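Carbonic anhydrase (Sordaria macrospora, PDB 4O1J) probably catalyses the reversible hydration of carbon dioxide to hydrogencarbonate, as a tetrameric beta-class carbonic anhydrase holding one zinc ion per subunit. Local coordinates at residues A[160-171]-A[190-198]; A[116-124]-A[135-143]. One frame throughout, in Å; residues are numbered along the deposited sequence.

Interaction 1 of 2, residues A[160-171]-A[190-198]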
loop_
_atom_site.group_PDB
_atom_site.type_symbol
_atom_site.label_atom_id
_atom_site.label_comp_id
_atom_site.label_asym_id
_atom_site.label_seq_id
_atom_site.Cartn_x
_atom_site.Cartn_y
_atom_site.Cartn_z
ATOM N N ILE A 160 -19.732 -11.997 -14.798
ATOM C CA ILE A 160 -19.025 -11.581 -16.006
ATOM C C ILE A 160 -19.164 -10.070 -16.188
ATOM O O ILE A 160 -18.180 -9.367 -16.455
ATOM C CB ILE A 160 -19.564 -12.314 -17.271
ATOM C CG1 ILE A 160 -19.138 -13.783 -17.276
ATOM C CG2 ILE A 160 -19.061 -11.652 -18.545
ATOM C CD1 ILE A 160 -19.750 -14.587 -18.393
ATOM N N ARG A 161 -20.380 -9.564 -15.998
ATOM C CA ARG A 161 -20.626 -8.144 -16.210
ATOM C C ARG A 161 -19.836 -7.278 -15.229
ATOM O O ARG A 161 -19.156 -6.324 -15.637
ATOM C CB ARG A 161 -22.113 -7.833 -16.098
ATOM C CG ARG A 161 -22.437 -6.407 -16.465
ATOM C CD ARG A 161 -21.911 -6.118 -17.864
ATOM N NE ARG A 161 -21.998 -4.702 -18.205
ATOM C CZ ARG A 161 -21.247 -4.107 -19.129
ATOM N NH1 ARG A 161 -20.330 -4.802 -19.794
ATOM N NH2 ARG A 161 -21.396 -2.808 -19.370
ATOM N N ILE A 162 -19.895 -7.617 -13.944
ATOM C CA ILE A 162 -19.162 -6.828 -12.963
ATOM C C ILE A 162 -17.655 -6.930 -13.229
ATOM O O ILE A 162 -16.930 -5.951 -13.028
ATOM C CB ILE A 162 -19.511 -7.251 -11.499
ATOM C CG1 ILE A 162 -18.890 -6.289 -10.487
ATOM C CG2 ILE A 162 -18.997 -8.625 -11.180
ATOM C CD1 ILE A 162 -19.303 -4.864 -10.651
ATOM N N ALA A 163 -17.196 -8.063 -13.767
ATOM C CA ALA A 163 -15.771 -8.199 -14.098
ATOM C C ALA A 163 -15.364 -7.291 -15.270
ATOM O O ALA A 163 -14.262 -6.706 -15.274
ATOM C CB ALA A 163 -15.439 -9.639 -14.402
ATOM N N GLN A 164 -16.271 -7.142 -16.236
ATOM C CA GLN A 164 -16.037 -6.255 -17.378
ATOM C C GLN A 164 -16.053 -4.777 -16.986
ATOM O O GLN A 164 -15.248 -3.971 -17.488
ATOM C CB GLN A 164 -17.076 -6.502 -18.468
ATOM C CG GLN A 164 -17.096 -7.924 -18.991
ATOM C CD GLN A 164 -18.199 -8.142 -19.995
ATOM O OE1 GLN A 164 -19.246 -7.500 -19.931
ATOM N NE2 GLN A 164 -17.969 -9.042 -20.940
ATOM N N LEU A 165 -16.972 -4.421 -16.090
ATOM C CA LEU A 165 -17.043 -3.050 -15.604
ATOM C C LEU A 165 -15.771 -2.755 -14.830
ATOM O O LEU A 165 -15.253 -1.630 -14.858
ATOM C CB LEU A 165 -18.270 -2.835 -14.716
ATOM C CG LEU A 165 -19.646 -2.936 -15.373
ATOM C CD1 LEU A 165 -20.731 -2.912 -14.311
ATOM C CD2 LEU A 165 -19.846 -1.817 -16.372
ATOM N N ASN A 166 -15.257 -3.783 -14.159
ATOM C CA ASN A 166 -14.001 -3.653 -13.437
ATOM C C ASN A 166 -12.831 -3.389 -14.383
ATOM O O ASN A 166 -11.962 -2.548 -14.095
ATOM C CB ASN A 166 -13.735 -4.911 -12.614
ATOM C CG ASN A 166 -12.463 -4.813 -11.805
ATOM O OD1 ASN A 166 -12.318 -3.927 -10.962
ATOM N ND2 ASN A 166 -11.529 -5.728 -12.055
ATOM N N VAL A 167 -12.820 -4.077 -15.523
ATOM C CA VAL A 167 -11.800 -3.793 -16.527
ATOM C C VAL A 167 -11.895 -2.353 -17.013
ATOM O O VAL A 167 -10.879 -1.669 -17.153
ATOM C CB VAL A 167 -11.912 -4.726 -17.745
ATOM C CG1 VAL A 167 -10.908 -4.323 -18.830
ATOM C CG2 VAL A 167 -11.688 -6.154 -17.326
ATOM N N GLU A 168 -13.115 -1.892 -17.267
ATOM C CA GLU A 168 -13.313 -0.527 -17.751
ATOM C C GLU A 168 -12.785 0.518 -16.749
ATOM O O GLU A 168 -12.097 1.496 -17.127
ATOM C CB GLU A 168 -14.797 -0.296 -18.053
ATOM C CG GLU A 168 -15.252 -0.950 -19.361
ATOM C CD GLU A 168 -16.767 -1.002 -19.518
ATOM O OE1 GLU A 168 -17.477 -0.468 -18.639
ATOM O OE2 GLU A 168 -17.249 -1.584 -20.519
ATOM N N ALA A 169 -13.075 0.290 -15.470
ATOM C CA ALA A 169 -12.638 1.215 -14.428
ATOM C C ALA A 169 -11.113 1.224 -14.338
ATOM O O ALA A 169 -10.473 2.296 -14.238
ATOM C CB ALA A 169 -13.254 0.839 -13.085
ATOM N N GLY A 170 -10.529 0.029 -14.411
ATOM C CA GLY A 170 -9.090 -0.091 -14.313
ATOM C C GLY A 170 -8.413 0.612 -15.476
ATOM O O GLY A 170 -7.358 1.232 -15.314
ATOM N N ILE A 171 -9.036 0.529 -16.651
ATOM C CA ILE A 171 -8.533 1.235 -17.819
ATOM C C ILE A 171 -8.530 2.735 -17.548
ATOM O O ILE A 171 -7.522 3.394 -17.793
ATOM C CB ILE A 171 -9.363 0.935 -19.081
ATOM C CG1 ILE A 171 -9.096 -0.491 -19.569
ATOM C CG2 ILE A 171 -9.014 1.911 -20.191
ATOM C CD1 ILE A 171 -7.689 -0.712 -20.075
ATOM N N GLU A 190 0.153 2.231 -26.291
ATOM C CA GLU A 190 -1.246 1.856 -26.440
ATOM C C GLU A 190 -1.758 1.107 -25.223
ATOM O O GLU A 190 -1.013 0.380 -24.571
ATOM C CB GLU A 190 -1.446 1.029 -27.707
ATOM C CG GLU A 190 -1.179 1.817 -28.979
ATOM C CD GLU A 190 -1.644 1.094 -30.226
ATOM O OE1 GLU A 190 -2.841 0.747 -30.299
ATOM O OE2 GLU A 190 -0.812 0.879 -31.135
ATOM N N VAL A 191 -3.031 1.319 -24.904
ATOM C CA VAL A 191 -3.652 0.665 -23.764
ATOM C C VAL A 191 -4.958 0.003 -24.203
ATOM O O VAL A 191 -5.774 0.610 -24.894
ATOM C CB VAL A 191 -3.918 1.659 -22.616
ATOM C CG1 VAL A 191 -4.481 0.929 -21.396
ATOM C CG2 VAL A 191 -2.634 2.401 -22.255
ATOM N N HIS A 192 -5.145 -1.250 -23.802
ATOM C CA HIS A 192 -6.268 -2.059 -24.254
ATOM C C HIS A 192 -6.966 -2.741 -23.082
ATOM O O HIS A 192 -6.318 -3.296 -22.186
ATOM C CB HIS A 192 -5.794 -3.109 -25.265
ATOM C CG HIS A 192 -4.752 -2.602 -26.213
ATOM N ND1 HIS A 192 -5.065 -1.924 -27.373
ATOM C CD2 HIS A 192 -3.397 -2.653 -26.161
ATOM C CE1 HIS A 192 -3.951 -1.587 -28.000
ATOM N NE2 HIS A 192 -2.926 -2.018 -27.282
ATOM N N GLY A 193 -8.294 -2.693 -23.091
ATOM C CA GLY A 193 -9.076 -3.434 -22.121
ATOM C C GLY A 193 -9.614 -4.684 -22.784
ATOM O O GLY A 193 -10.303 -4.604 -23.802
ATOM N N VAL A 194 -9.258 -5.848 -22.252
ATOM C CA VAL A 194 -9.729 -7.086 -22.851
ATOM C C VAL A 194 -10.411 -8.008 -21.843
ATOM O O VAL A 194 -10.331 -7.824 -20.617
ATOM C CB VAL A 194 -8.581 -7.874 -23.530
ATOM C CG1 VAL A 194 -7.865 -7.009 -24.562
ATOM C CG2 VAL A 194 -7.608 -8.391 -22.492
ATOM N N PHE A 195 -11.066 -9.022 -22.389
ATOM C CA PHE A 195 -11.800 -9.977 -21.588
ATOM C C PHE A 195 -11.573 -11.407 -22.083
ATOM O O PHE A 195 -11.829 -11.741 -23.243
ATOM C CB PHE A 195 -13.292 -9.640 -21.589
ATOM C CG PHE A 195 -14.046 -10.288 -20.475
ATOM C CD1 PHE A 195 -13.961 -9.788 -19.186
ATOM C CD2 PHE A 195 -14.827 -11.403 -20.709
ATOM C CE1 PHE A 195 -14.640 -10.391 -18.153
ATOM C CE2 PHE A 195 -15.512 -12.007 -19.684
ATOM C CZ PHE A 195 -15.423 -11.503 -18.404
ATOM N N PHE A 196 -11.076 -12.234 -21.174
ATOM C CA PHE A 196 -10.795 -13.632 -21.423
ATOM C C PHE A 196 -11.973 -14.467 -20.962
ATOM O O PHE A 196 -12.239 -14.580 -19.762
ATOM C CB PHE A 196 -9.523 -14.049 -20.688
ATOM C CG PHE A 196 -9.242 -15.523 -20.733
ATOM C CD1 PHE A 196 -9.004 -16.164 -21.945
ATOM C CD2 PHE A 196 -9.199 -16.266 -19.561
ATOM C CE1 PHE A 196 -8.732 -17.519 -21.990
ATOM C CE2 PHE A 196 -8.931 -17.618 -19.596
ATOM C CZ PHE A 196 -8.696 -18.249 -20.814
ATOM N N ASP A 197 -12.671 -15.064 -21.920
ATOM C CA ASP A 197 -13.815 -15.887 -21.596
ATOM C C ASP A 197 -13.373 -17.346 -21.522
ATOM O O ASP A 197 -13.091 -17.971 -22.540
ATOM C CB ASP A 197 -14.913 -15.686 -22.629
ATOM C CG ASP A 197 -16.286 -15.750 -22.018
ATOM O OD1 ASP A 197 -16.781 -16.880 -21.810
ATOM O OD2 ASP A 197 -16.858 -14.668 -21.732
ATOM N N ILE A 198 -13.320 -17.881 -20.308
ATOM C CA ILE A 198 -12.729 -19.194 -20.062
ATOM C C ILE A 198 -13.479 -20.333 -20.749
ATOM O O ILE A 198 -12.865 -21.288 -21.227
ATOM C CB ILE A 198 -12.643 -19.475 -18.547
ATOM C CG1 ILE A 198 -11.843 -18.364 -17.862
ATOM C CG2 ILE A 198 -12.003 -20.825 -18.274
ATOM C CD1 ILE A 198 -11.617 -18.581 -16.395
#
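V167 of the helix settles on G193 of the strand, where the two backbones come nearest, 6.2 Å from CA to CA. Helix 160-171 runs nearly antiparallel to strand 190-197, at 167° with the axes 8.3 Å apart at closest, and the pairs I160–D197 and Q164–F195 continue the register. G193 has no side chain, and V167 CG1 comes to 3.9 Å from G193 CA. One turn on, I171 reaches along the strand: its CD1 packs 3.8 Å from V191 CG1 and lies over the H192–G193 peptide.

At the other end the ring of F195 packs against the helix between I160, A163 and Q164. Its CG stands anti to the backbone N (chi1 -162°), which turns the ring toward them. Q164 CG makes a CH-pi contact over one face, 3.8 Å from the ring centroid, while its amide plane stands steeply to the ring. A163 CB meets the edge at CE1, and I160 CG2 touches CZ obliquely at 3.6 Å. Q164 NE2 stays near CD2 and CE2 of the ring, while OE1 accepts a 2.9 Å hydrogen bond from R161 NH1 within the helix.

A163 and F195 lie close to the zinc ligands C115 and H112. No hydrogen bond joins helix to strand, so the fit of apolar groups and the CH-pi contact, not directional bonds, sets their register.

Interaction 2 of 2, residues A[116-124]-A[135-143]; sequences GGAAGALSD and LLPLKTVRY
K139 reaches A121 through a side chain bent at chi2 (90°) and again at chi4, which lays CD against A121 O at 3.3 Å and carries NZ on toward D124. R142 approaches the same carbonyl: with CG anti to its own N (chi1 -153°) and further bends at chi2 and chi3, its CD also comes to 3.3 Å from A121 O. The methylenes of both basic residues thus border the last turn of helix 116-122. R142 CG packs on L122 CD2 at 3.8 Å, and its NH1 has a weak, long ion pair with D150 outside the contact.

Helices 116-122 and 136-143 cross at -56° with their axes 8.9 Å apart. The first follows directly on the zinc ligand C115 of the beta-carbonic anhydrase fold, and its small residues G117, A118 and A121 admit L138 of the second helix and L135 just ahead of it. L135 sets both methyls against G117, CD1 lying 3.7 Å from G117 O; L138 CD1 reaches the CA of A118, and the CB atoms of A121 and L138 meet at 4.0 Å.

Past the helix end, S123 OG bonds back to G120 O. D124 OD1 forms a long salt bridge of 3.8 Å with K139 NZ, the two side chains crossing at about a right angle. The same ammonium group donates to Y143 OH, a bond one turn along its own helix.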
loop_
_atom_site.group_PDB
_atom_site.type_symbol
_atom_site.label_atom_id
_atom_site.label_comp_id
_atom_site.label_asym_id
_atom_site.label_seq_id
_atom_site.Cartn_x
_atom_site.Cartn_y
_atom_site.Cartn_z
ATOM N N GLY A 116 -13.463 -14.943 -9.049
ATOM C CA GLY A 116 -13.840 -15.110 -7.660
ATOM C C GLY A 116 -13.936 -13.791 -6.924
ATOM O O GLY A 116 -14.793 -13.628 -6.058
ATOM N N GLY A 117 -13.059 -12.851 -7.273
ATOM C CA GLY A 117 -13.055 -11.542 -6.645
ATOM C C GLY A 117 -14.294 -10.770 -7.035
ATOM O O GLY A 117 -14.889 -10.074 -6.209
ATOM N N ALA A 118 -14.691 -10.916 -8.295
ATOM C CA ALA A 118 -15.918 -10.311 -8.809
ATOM C C ALA A 118 -17.150 -10.818 -8.044
ATOM O O ALA A 118 -17.988 -10.032 -7.579
ATOM C CB ALA A 118 -16.055 -10.602 -10.298
ATOM N N ALA A 119 -17.255 -12.139 -7.933
ATOM C CA ALA A 119 -18.328 -12.779 -7.183
ATOM C C ALA A 119 -18.331 -12.333 -5.723
ATOM O O ALA A 119 -19.389 -12.122 -5.125
ATOM C CB ALA A 119 -18.202 -14.297 -7.275
ATOM N N GLY A 120 -17.136 -12.193 -5.157
ATOM C CA GLY A 120 -16.977 -11.728 -3.794
ATOM C C GLY A 120 -17.517 -10.323 -3.645
ATOM O O GLY A 120 -18.157 -9.994 -2.647
ATOM N N ALA A 121 -17.269 -9.491 -4.651
ATOM C CA ALA A 121 -17.759 -8.119 -4.623
ATOM C C ALA A 121 -19.277 -8.080 -4.771
ATOM O O ALA A 121 -19.933 -7.178 -4.253
ATOM C CB ALA A 121 -17.101 -7.303 -5.722
ATOM N N LEU A 122 -19.837 -9.075 -5.456
ATOM C CA LEU A 122 -21.286 -9.131 -5.639
ATOM C C LEU A 122 -22.036 -9.628 -4.399
ATOM O O LEU A 122 -23.187 -9.250 -4.173
ATOM C CB LEU A 122 -21.630 -10.008 -6.845
ATOM C CG LEU A 122 -21.407 -9.359 -8.212
ATOM C CD1 LEU A 122 -21.596 -10.382 -9.319
ATOM C CD2 LEU A 122 -22.347 -8.174 -8.411
ATOM N N SER A 123 -21.395 -10.468 -3.593
ATOM C CA SER A 123 -22.027 -10.926 -2.360
ATOM C C SER A 123 -22.003 -9.798 -1.333
ATOM O O SER A 123 -21.281 -8.811 -1.495
ATOM C CB SER A 123 -21.342 -12.173 -1.806
ATOM O OG SER A 123 -20.063 -11.864 -1.289
ATOM N N ASP A 124 -22.824 -9.915 -0.298
ATOM C CA ASP A 124 -22.872 -8.883 0.731
ATOM C C ASP A 124 -22.269 -9.291 2.072
ATOM O O ASP A 124 -22.401 -8.567 3.061
ATOM C CB ASP A 124 -24.302 -8.409 0.923
ATOM C CG ASP A 124 -24.624 -7.235 0.039
ATOM O OD1 ASP A 124 -24.123 -6.125 0.330
ATOM O OD2 ASP A 124 -25.355 -7.424 -0.954
ATOM N N LEU A 135 -10.799 -5.472 -2.434
ATOM C CA LEU A 135 -11.921 -5.516 -3.360
ATOM C C LEU A 135 -12.817 -4.293 -3.270
ATOM O O LEU A 135 -13.808 -4.204 -3.997
ATOM C CB LEU A 135 -12.758 -6.770 -3.118
ATOM C CG LEU A 135 -12.119 -8.085 -3.558
ATOM C CD1 LEU A 135 -13.014 -9.242 -3.182
ATOM C CD2 LEU A 135 -11.844 -8.070 -5.058
ATOM N N LEU A 136 -12.485 -3.355 -2.385
ATOM C CA LEU A 136 -13.327 -2.169 -2.218
ATOM C C LEU A 136 -13.596 -1.385 -3.516
ATOM O O LEU A 136 -14.731 -0.961 -3.734
ATOM C CB LEU A 136 -12.730 -1.228 -1.171
ATOM C CG LEU A 136 -13.790 -0.257 -0.655
ATOM C CD1 LEU A 136 -14.955 -1.032 -0.056
ATOM C CD2 LEU A 136 -13.213 0.702 0.361
ATOM N N PRO A 137 -12.577 -1.195 -4.386
ATOM C CA PRO A 137 -12.900 -0.488 -5.637
ATOM C C PRO A 137 -13.791 -1.286 -6.598
ATOM O O PRO A 137 -14.410 -0.687 -7.483
ATOM C CB PRO A 137 -11.521 -0.235 -6.268
ATOM C CG PRO A 137 -10.612 -1.223 -5.628
ATOM C CD PRO A 137 -11.121 -1.376 -4.230
ATOM N N LEU A 138 -13.853 -2.606 -6.430
ATOM C CA LEU A 138 -14.777 -3.440 -7.200
ATOM C C LEU A 138 -16.174 -3.365 -6.585
ATOM O O LEU A 138 -17.184 -3.378 -7.291
ATOM C CB LEU A 138 -14.294 -4.891 -7.258
ATOM C CG LEU A 138 -14.152 -5.545 -8.636
ATOM C CD1 LEU A 138 -13.887 -7.036 -8.498
ATOM C CD2 LEU A 138 -15.379 -5.298 -9.490
ATOM N N LYS A 139 -16.215 -3.298 -5.258
ATOM C CA LYS A 139 -17.461 -3.099 -4.524
ATOM C C LYS A 139 -18.030 -1.724 -4.866
ATOM O O LYS A 139 -19.245 -1.539 -4.914
ATOM C CB LYS A 139 -17.220 -3.231 -3.017
ATOM C CG LYS A 139 -18.404 -3.754 -2.215
ATOM C CD LYS A 139 -18.358 -5.284 -2.126
ATOM C CE LYS A 139 -19.322 -5.856 -1.090
ATOM N NZ LYS A 139 -20.687 -5.260 -1.140
ATOM N N THR A 140 -17.144 -0.765 -5.131
ATOM C CA THR A 140 -17.576 0.572 -5.531
ATOM C C THR A 140 -18.214 0.548 -6.910
ATOM O O THR A 140 -19.216 1.211 -7.147
ATOM C CB THR A 140 -16.401 1.576 -5.525
ATOM O OG1 THR A 140 -15.928 1.746 -4.184
ATOM C CG2 THR A 140 -16.848 2.929 -6.060
ATOM N N VAL A 141 -17.645 -0.243 -7.810
ATOM C CA VAL A 141 -18.229 -0.437 -9.134
ATOM C C VAL A 141 -19.586 -1.141 -9.008
ATOM O O VAL A 141 -20.512 -0.874 -9.778
ATOM C CB VAL A 141 -17.281 -1.239 -10.051
ATOM C CG1 VAL A 141 -17.965 -1.602 -11.358
ATOM C CG2 VAL A 141 -16.032 -0.428 -10.331
ATOM N N ARG A 142 -19.699 -2.022 -8.020
ATOM C CA ARG A 142 -20.952 -2.725 -7.754
ATOM C C ARG A 142 -22.055 -1.735 -7.430
ATOM O O ARG A 142 -23.155 -1.804 -7.982
ATOM C CB ARG A 142 -20.791 -3.708 -6.591
ATOM C CG ARG A 142 -21.739 -4.889 -6.631
ATOM C CD ARG A 142 -22.362 -5.159 -5.280
ATOM N NE ARG A 142 -23.543 -4.329 -5.081
ATOM C CZ ARG A 142 -24.767 -4.657 -5.492
ATOM N NH1 ARG A 142 -24.973 -5.809 -6.120
ATOM N NH2 ARG A 142 -25.787 -3.835 -5.274
ATOM N N TYR A 143 -21.735 -0.802 -6.540
ATOM C CA TYR A 143 -22.700 0.160 -6.026
ATOM C C TYR A 143 -23.186 1.115 -7.107
ATOM O O TYR A 143 -24.348 1.517 -7.115
ATOM C CB TYR A 143 -22.076 0.969 -4.889
ATOM C CG TYR A 143 -21.680 0.152 -3.676
ATOM C CD1 TYR A 143 -22.270 -1.082 -3.414
ATOM C CD2 TYR A 143 -20.719 0.623 -2.784
ATOM C CE1 TYR A 143 -21.910 -1.825 -2.300
ATOM C CE2 TYR A 143 -20.352 -0.111 -1.667
ATOM C CZ TYR A 143 -20.951 -1.335 -1.429
ATOM O OH TYR A 143 -20.592 -2.070 -0.320
#

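In the fold
From the N terminus, the chain passes the zinc ligands C56, H112 and C115 before entering interaction 2, which closes the short excursion from helix 116-122 through helix 131-134 to helix 136-144. Interaction 1 opens only afterwards, bringing helix 155-176 against strand 190-197 once helix 178-187 has turned the chain back. The two contacts are therefore in series, neither nested nor crossed. Helix 155-176 joins them: one side packs on strand 190-197, while I162, L165 and N166 meet L122, L138 and V141 of interaction 2. The helical pair is thereby tied through this helix to the sheet, with the zinc site close to both contacts.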